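Local coordinates for endoglucanase CEL5A (PDB 4AFM), which carries a non-catalytic carbohydrate-binding module, the part in this structure, that probably recognises xyloglucan for a family 5 glycoside hydrolase, at residues L41-Y51 with G83-I92. Sequence-based numbering, arbitrary orientation. Where two conformers were deposited one is given.
Sequences LNKNFEIKVDY and GTAVFTKEQI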
ATOM      1  N   LEU A  41     -10.270  -9.407  -0.285  1.00  6.50           N
ATOM      2  CA  LEU A  41     -11.529  -8.883  -0.859  1.00  6.85           C
ATOM      3  C   LEU A  41     -12.665  -9.850  -0.834  1.00  7.10           C
ATOM      4  O   LEU A  41     -13.835  -9.498  -0.972  1.00  7.75           O
ATOM      5  CB  LEU A  41     -11.231  -8.486  -2.284  1.00  7.65           C
ATOM      6  CG  LEU A  41     -10.425  -7.153  -2.401  1.00  7.61           C
ATOM      7  CD1 LEU A  41      -9.734  -7.105  -3.759  1.00  8.73           C
ATOM      8  CD2 LEU A  41     -11.326  -5.920  -2.230  1.00  9.15           C
ATOM      9  N   ASN A  42     -12.355 -11.170  -0.689  1.00  7.10           N
ATOM     10  CA  ASN A  42     -13.410 -12.189  -0.706  1.00  7.77           C
ATOM     11  C   ASN A  42     -14.113 -12.262   0.630  1.00  8.98           C
ATOM     12  O   ASN A  42     -15.242 -12.786   0.635  1.00 10.80           O
ATOM     13  CB  ASN A  42     -12.784 -13.577  -0.970  1.00  8.17           C
ATOM     14  CG  ASN A  42     -12.273 -13.657  -2.345  1.00  7.85           C
ATOM     15  OD1 ASN A  42     -13.072 -13.817  -3.281  1.00 10.95           O
ATOM     16  ND2 ASN A  42     -11.011 -13.630  -2.580  1.00  8.53           N
ATOM     17  N   LYS A  43     -13.555 -11.787   1.688  1.00  8.83           N
ATOM     18  CA  LYS A  43     -14.316 -11.766   2.971  1.00 10.28           C
ATOM     19  C   LYS A  43     -15.337 -10.660   2.934  1.00  9.71           C
ATOM     20  O   LYS A  43     -15.280  -9.745   2.139  1.00 10.22           O
ATOM     21  CB  LYS A  43     -13.324 -11.542   4.116  1.00 12.07           C
ATOM     22  CG  LYS A  43     -12.310 -12.682   4.184  1.00 16.04           C
ATOM     23  CD  LYS A  43     -11.401 -12.892   5.385  1.00 21.00           C
ATOM     24  CE  LYS A  43     -12.253 -13.115   6.614  1.00 26.76           C
ATOM     25  NZ  LYS A  43     -12.596 -14.569   6.774  1.00 35.86           N
ATOM     26  N   ASN A  44     -16.305 -10.709   3.881  1.00 10.72           N
ATOM     27  CA  ASN A  44     -17.157  -9.566   4.049  1.00 11.12           C
ATOM     28  C   ASN A  44     -16.371  -8.577   4.826  1.00 11.81           C
ATOM     29  O   ASN A  44     -15.572  -8.992   5.715  1.00 14.91           O
ATOM     30  CB  ASN A  44     -18.419  -9.967   4.827  1.00 12.50           C
ATOM     31  CG  ASN A  44     -19.481  -8.965   4.605  1.00 17.06           C
ATOM     32  OD1 ASN A  44     -19.421  -8.014   3.757  1.00 18.85           O
ATOM     33  ND2 ASN A  44     -20.555  -9.106   5.426  1.00 22.42           N
ATOM     34  N   PHE A  45     -16.218  -7.430   4.297  1.00 10.67           N
ATOM     35  CA  PHE A  45     -15.361  -6.402   4.938  1.00  9.89           C
ATOM     36  C   PHE A  45     -15.985  -5.040   4.901  1.00  9.22           C
ATOM     37  O   PHE A  45     -16.971  -4.783   4.163  1.00  9.37           O
ATOM     38  CB  PHE A  45     -14.013  -6.353   4.200  1.00 10.03           C
ATOM     39  CG  PHE A  45     -14.048  -5.867   2.763  1.00  8.96           C
ATOM     40  CD1 PHE A  45     -14.074  -4.454   2.496  1.00  8.87           C
ATOM     41  CD2 PHE A  45     -14.085  -6.714   1.671  1.00  8.91           C
ATOM     42  CE1 PHE A  45     -14.180  -4.053   1.212  1.00  8.27           C
ATOM     43  CE2 PHE A  45     -14.209  -6.296   0.402  1.00  8.84           C
ATOM     44  CZ  PHE A  45     -14.235  -4.909   0.138  1.00  8.57           C
ATOM     45  N   GLU A  46     -15.445  -4.170   5.746  1.00  8.97           N
ATOM     46  CA  GLU A  46     -15.682  -2.738   5.612  0.64  9.25           C
ATOM     47  C   GLU A  46     -14.374  -2.048   5.632  1.00  9.03           C
ATOM     48  O   GLU A  46     -13.364  -2.586   6.150  1.00  9.48           O
ATOM     49  CB  GLU A  46     -16.559  -2.185   6.721  0.64 13.47           C
ATOM     50  CG  GLU A  46     -16.134  -2.513   8.095  0.64 17.18           C
ATOM     51  CD  GLU A  46     -17.176  -2.120   9.127  0.64 22.03           C
ATOM     52  OE1 GLU A  46     -18.399  -1.966   8.781  0.64 22.07           O
ATOM     53  OE2 GLU A  46     -16.690  -1.985  10.304  0.64 29.71           O
ATOM     54  N   ILE A  47     -14.330  -0.900   4.989  1.00  7.47           N
ATOM     55  CA  ILE A  47     -13.146  -0.046   5.033  0.84  7.55           C
ATOM     56  C   ILE A  47     -13.495   1.178   5.861  1.00  7.36           C
ATOM     57  O   ILE A  47     -14.562   1.838   5.548  1.00  8.00           O
ATOM     58  CB  ILE A  47     -12.744   0.323   3.592  0.84  8.37           C
ATOM     59  CG1 ILE A  47     -12.249  -0.973   2.846  0.84  9.95           C
ATOM     60  CG2 ILE A  47     -11.627   1.408   3.579  0.84  9.65           C
ATOM     61  CD1 ILE A  47     -12.043  -0.769   1.408  0.84 11.32           C
ATOM     62  N   LYS A  48     -12.742   1.548   6.820  1.00  6.64           N
ATOM     63  CA  LYS A  48     -13.031   2.712   7.634  1.00  7.06           C
ATOM     64  C   LYS A  48     -11.873   3.664   7.514  1.00  6.59           C
ATOM     65  O   LYS A  48     -10.675   3.279   7.609  1.00  7.51           O
ATOM     66  CB  LYS A  48     -13.150   2.315   9.100  1.00  8.70           C
ATOM     67  CG  LYS A  48     -14.281   1.286   9.266  1.00 11.88           C
ATOM     68  CD  LYS A  48     -14.592   1.137  10.726  1.00 19.25           C
ATOM     69  CE  LYS A  48     -13.859   0.007  11.298  1.00 27.26           C
ATOM     70  NZ  LYS A  48     -14.802  -0.457  12.375  1.00 39.03           N
ATOM     71  N   VAL A  49     -12.152   4.944   7.363  1.00  6.28           N
ATOM     72  CA  VAL A  49     -11.099   5.962   7.138  1.00  5.80           C
ATOM     73  C   VAL A  49     -11.289   7.086   8.148  1.00  5.87           C
ATOM     74  O   VAL A  49     -12.427   7.689   8.151  1.00  6.52           O
ATOM     75  CB  VAL A  49     -11.198   6.525   5.689  1.00  5.81           C
ATOM     76  CG1 VAL A  49     -10.063   7.515   5.490  1.00  6.12           C
ATOM     77  CG2 VAL A  49     -11.117   5.422   4.650  1.00  6.55           C
ATOM     78  N   ASP A  50     -10.319   7.408   8.920  1.00  5.77           N
ATOM     79  CA  ASP A  50     -10.355   8.608   9.774  1.00  6.20           C
ATOM     80  C   ASP A  50      -9.819   9.723   8.952  1.00  6.17           C
ATOM     81  O   ASP A  50      -8.645   9.668   8.450  1.00  6.34           O
ATOM     82  CB  ASP A  50      -9.531   8.404  11.013  1.00  7.37           C
ATOM     83  CG  ASP A  50     -10.038   7.307  11.924  1.00  8.24           C
ATOM     84  OD1 ASP A  50     -11.142   6.785  11.783  1.00  9.05           O
ATOM     85  OD2 ASP A  50      -9.213   6.941  12.830  1.00 10.33           O
ATOM     86  N   TYR A  51     -10.577  10.804   8.796  1.00  6.17           N
ATOM     87  CA  TYR A  51     -10.239  11.896   7.842  1.00  6.37           C
ATOM     88  C   TYR A  51     -10.816  13.183   8.327  1.00  6.52           C
ATOM     89  O   TYR A  51     -11.770  13.184   9.136  1.00  6.70           O
ATOM     90  CB  TYR A  51     -10.737  11.569   6.427  1.00  6.39           C
ATOM     91  CG  TYR A  51     -12.203  11.730   6.248  1.00  6.74           C
ATOM     92  CD1 TYR A  51     -13.098  10.820   6.884  1.00  7.41           C
ATOM     93  CD2 TYR A  51     -12.743  12.814   5.534  1.00  6.91           C
ATOM     94  CE1 TYR A  51     -14.477  11.053   6.809  1.00  8.45           C
ATOM     95  CE2 TYR A  51     -14.113  12.980   5.453  1.00  8.22           C
ATOM     96  CZ  TYR A  51     -14.942  12.077   6.081  1.00  8.83           C
ATOM     97  OH  TYR A  51     -16.337  12.280   6.012  1.00 11.52           O
ATOM     98  N   GLY A  83     -15.505  11.677  12.828  1.00  9.73           N
ATOM     99  CA  GLY A  83     -14.373  11.889  11.882  1.00  8.59           C
ATOM    100  C   GLY A  83     -14.088  10.612  11.122  1.00  7.73           C
ATOM    101  O   GLY A  83     -12.895  10.537  10.654  1.00  8.73           O
ATOM    102  N   THR A  84     -14.941   9.677  10.959  1.00  7.10           N
ATOM    103  CA  THR A  84     -14.674   8.397  10.341  1.00  7.00           C
ATOM    104  C   THR A  84     -15.671   8.072   9.274  1.00  6.86           C
ATOM    105  O   THR A  84     -16.922   8.126   9.536  1.00  8.64           O
ATOM    106  CB  THR A  84     -14.672   7.239  11.376  1.00  7.93           C
ATOM    107  OG1 THR A  84     -13.737   7.523  12.400  1.00  9.03           O
ATOM    108  CG2 THR A  84     -14.417   5.884  10.787  1.00  9.20           C
ATOM    109  N   ALA A  85     -15.262   7.767   8.074  1.00  6.32           N
ATOM    110  CA  ALA A  85     -16.149   7.285   6.995  1.00  6.32           C
ATOM    111  C   ALA A  85     -16.125   5.787   6.962  1.00  6.38           C
ATOM    112  O   ALA A  85     -15.005   5.150   7.063  1.00  7.32           O
ATOM    113  CB  ALA A  85     -15.624   7.790   5.666  1.00  6.66           C
ATOM    114  N   VAL A  86     -17.265   5.161   6.808  1.00  6.39           N
ATOM    115  CA  VAL A  86     -17.378   3.697   6.721  1.00  6.71           C
ATOM    116  C   VAL A  86     -17.866   3.350   5.381  1.00  7.02           C
ATOM    117  O   VAL A  86     -18.924   3.888   4.912  1.00  7.17           O
ATOM    118  CB  VAL A  86     -18.296   3.179   7.830  1.00  7.82           C
ATOM    119  CG1 VAL A  86     -18.468   1.678   7.674  1.00  8.82           C
ATOM    120  CG2 VAL A  86     -17.805   3.587   9.203  1.00  9.21           C
ATOM    121  N   PHE A  87     -17.202   2.414   4.672  1.00  6.96           N
ATOM    122  CA  PHE A  87     -17.612   1.903   3.371  1.00  7.01           C
ATOM    123  C   PHE A  87     -17.807   0.391   3.532  1.00  7.79           C
ATOM    124  O   PHE A  87     -16.993  -0.239   4.204  1.00  9.83           O
ATOM    125  CB  PHE A  87     -16.551   2.158   2.301  1.00  7.83           C
ATOM    126  CG  PHE A  87     -16.192   3.605   2.131  1.00  6.58           C
ATOM    127  CD1 PHE A  87     -15.175   4.186   2.874  1.00  6.76           C
ATOM    128  CD2 PHE A  87     -16.865   4.420   1.194  1.00  6.81           C
ATOM    129  CE1 PHE A  87     -14.810   5.471   2.706  1.00  7.17           C
ATOM    130  CE2 PHE A  87     -16.492   5.737   1.031  1.00  6.72           C
ATOM    131  CZ  PHE A  87     -15.461   6.263   1.770  1.00  7.03           C
ATOM    132  N   THR A  88     -18.856  -0.175   3.035  1.00  7.68           N
ATOM    133  CA  THR A  88     -19.046  -1.630   3.187  1.00  8.31           C
ATOM    134  C   THR A  88     -18.912  -2.366   1.903  1.00  8.51           C
ATOM    135  O   THR A  88     -19.154  -1.834   0.803  1.00  8.40           O
ATOM    136  CB  THR A  88     -20.431  -1.946   3.711  1.00 10.13           C
ATOM    137  OG1 THR A  88     -21.435  -1.682   2.724  1.00 12.83           O
ATOM    138  CG2 THR A  88     -20.777  -1.086   4.997  1.00 11.59           C
ATOM    139  N   LYS A  89     -18.553  -3.664   2.017  1.00  7.75           N
ATOM    140  CA  LYS A  89     -18.424  -4.431   0.827  1.00  8.50           C
ATOM    141  C   LYS A  89     -19.754  -4.487   0.049  1.00  9.34           C
ATOM    142  O   LYS A  89     -19.781  -4.444  -1.195  1.00  8.70           O
ATOM    143  CB  LYS A  89     -17.987  -5.885   1.140  1.00  8.45           C
ATOM    144  CG  LYS A  89     -17.898  -6.725  -0.083  1.00  9.27           C
ATOM    145  CD  LYS A  89     -17.374  -8.125   0.278  1.00  9.47           C
ATOM    146  CE  LYS A  89     -17.166  -8.923  -0.927  1.00 10.45           C
ATOM    147  NZ  LYS A  89     -16.571 -10.280  -0.578  1.00 10.92           N
ATOM    148  N   GLU A  90     -20.870  -4.617   0.755  1.00  9.89           N
ATOM    149  CA  GLU A  90     -22.082  -4.781  -0.051  0.69 11.61           C
ATOM    150  C   GLU A  90     -22.354  -3.400  -0.782  1.00 10.91           C
ATOM    151  O   GLU A  90     -22.837  -3.466  -1.954  1.00 10.87           O
ATOM    152  CB  GLU A  90     -23.179  -5.166   0.916  0.69 15.36           C
ATOM    153  CG  GLU A  90     -23.105  -6.546   1.628  0.69 26.44           C
ATOM    154  CD  GLU A  90     -22.379  -7.758   0.933  0.69 33.71           C
ATOM    155  OE1 GLU A  90     -22.973  -8.334  -0.009  0.69 43.33           O
ATOM    156  OE2 GLU A  90     -21.256  -8.236   1.388  0.69 34.12           O
ATOM    157  N   GLN A  91     -22.086  -2.261  -0.207  1.00  9.71           N
ATOM    158  CA  GLN A  91     -22.249  -1.018  -0.944  1.00 10.48           C
ATOM    159  C   GLN A  91     -21.318  -0.942  -2.143  1.00  9.87           C
ATOM    160  O   GLN A  91     -21.629  -0.542  -3.255  1.00 10.28           O
ATOM    161  CB  GLN A  91     -22.006  -0.002   0.117  1.00 13.41           C
ATOM    162  CG  GLN A  91     -21.817   1.312  -0.412  1.00 13.80           C
ATOM    163  CD  GLN A  91     -21.093   2.259   0.553  1.00 11.09           C
ATOM    164  OE1 GLN A  91     -20.200   1.974   1.399  1.00 11.29           O
ATOM    165  NE2 GLN A  91     -21.452   3.496   0.353  1.00 11.62           N
ATOM    166  N   ILE A  92     -20.051  -1.362  -1.930  1.00  8.97           N
ATOM    167  CA  ILE A  92     -19.059  -1.346  -3.002  1.00  8.10           C
ATOM    168  C   ILE A  92     -19.530  -2.278  -4.102  1.00  8.41           C
ATOM    169  O   ILE A  92     -19.393  -1.905  -5.296  1.00  8.87           O
ATOM    170  CB  ILE A  92     -17.656  -1.778  -2.422  1.00  8.61           C
ATOM    171  CG1 ILE A  92     -17.148  -0.760  -1.408  1.00  8.72           C
ATOM    172  CG2 ILE A  92     -16.704  -2.004  -3.515  1.00  9.45           C
ATOM    173  CD1 ILE A  92     -15.999  -1.299  -0.488  1.00  8.82           C
TER
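Phe45 presses the face of its ring against Lys89, whose CB sits 3.9 Å from the ring centroid in a CH-pi contact only 11° off the normal, while Phe45 CE1 meets Ile92 CD1 at 3.7 Å. On the same inward face, Val49 CG2 touches the edge of the Phe87 ring, and Tyr51 CE1 lies 3.6 Å from the small Ala85 CB. Paired backbone bonds join Ile47 with Phe87 and Val49 with Ala85; Lys89 N continues the series to Phe45 O. Fully extended, with CG anti to the backbone N (chi1 178°), Lys89 runs its aliphatic chain past the ring; NZ reaches Leu41 O (2.9 Å) on a lone pair in its carbonyl plane, and Lys43 O (3.1 Å) from above the plane of that second carbonyl. A leucine here, lacking the ammonium group, would probably leave both carbonyls without this donor. On the partly exposed outer face, which suits short polar side chains, Thr84 OG1 lies beside Asp50 and donates to OD1 (2.8 Å) from above the carboxylate plane; within one strand, Lys48 NZ salt-bridges Glu46 OE2 (3.2 Å). Strand 84-88 runs straight into helix 89-96, started by a Thr88-Gln91 capping box; the antiparallel pair turns its apolar face towards strand 56-62, as in a beta-sandwich binding module.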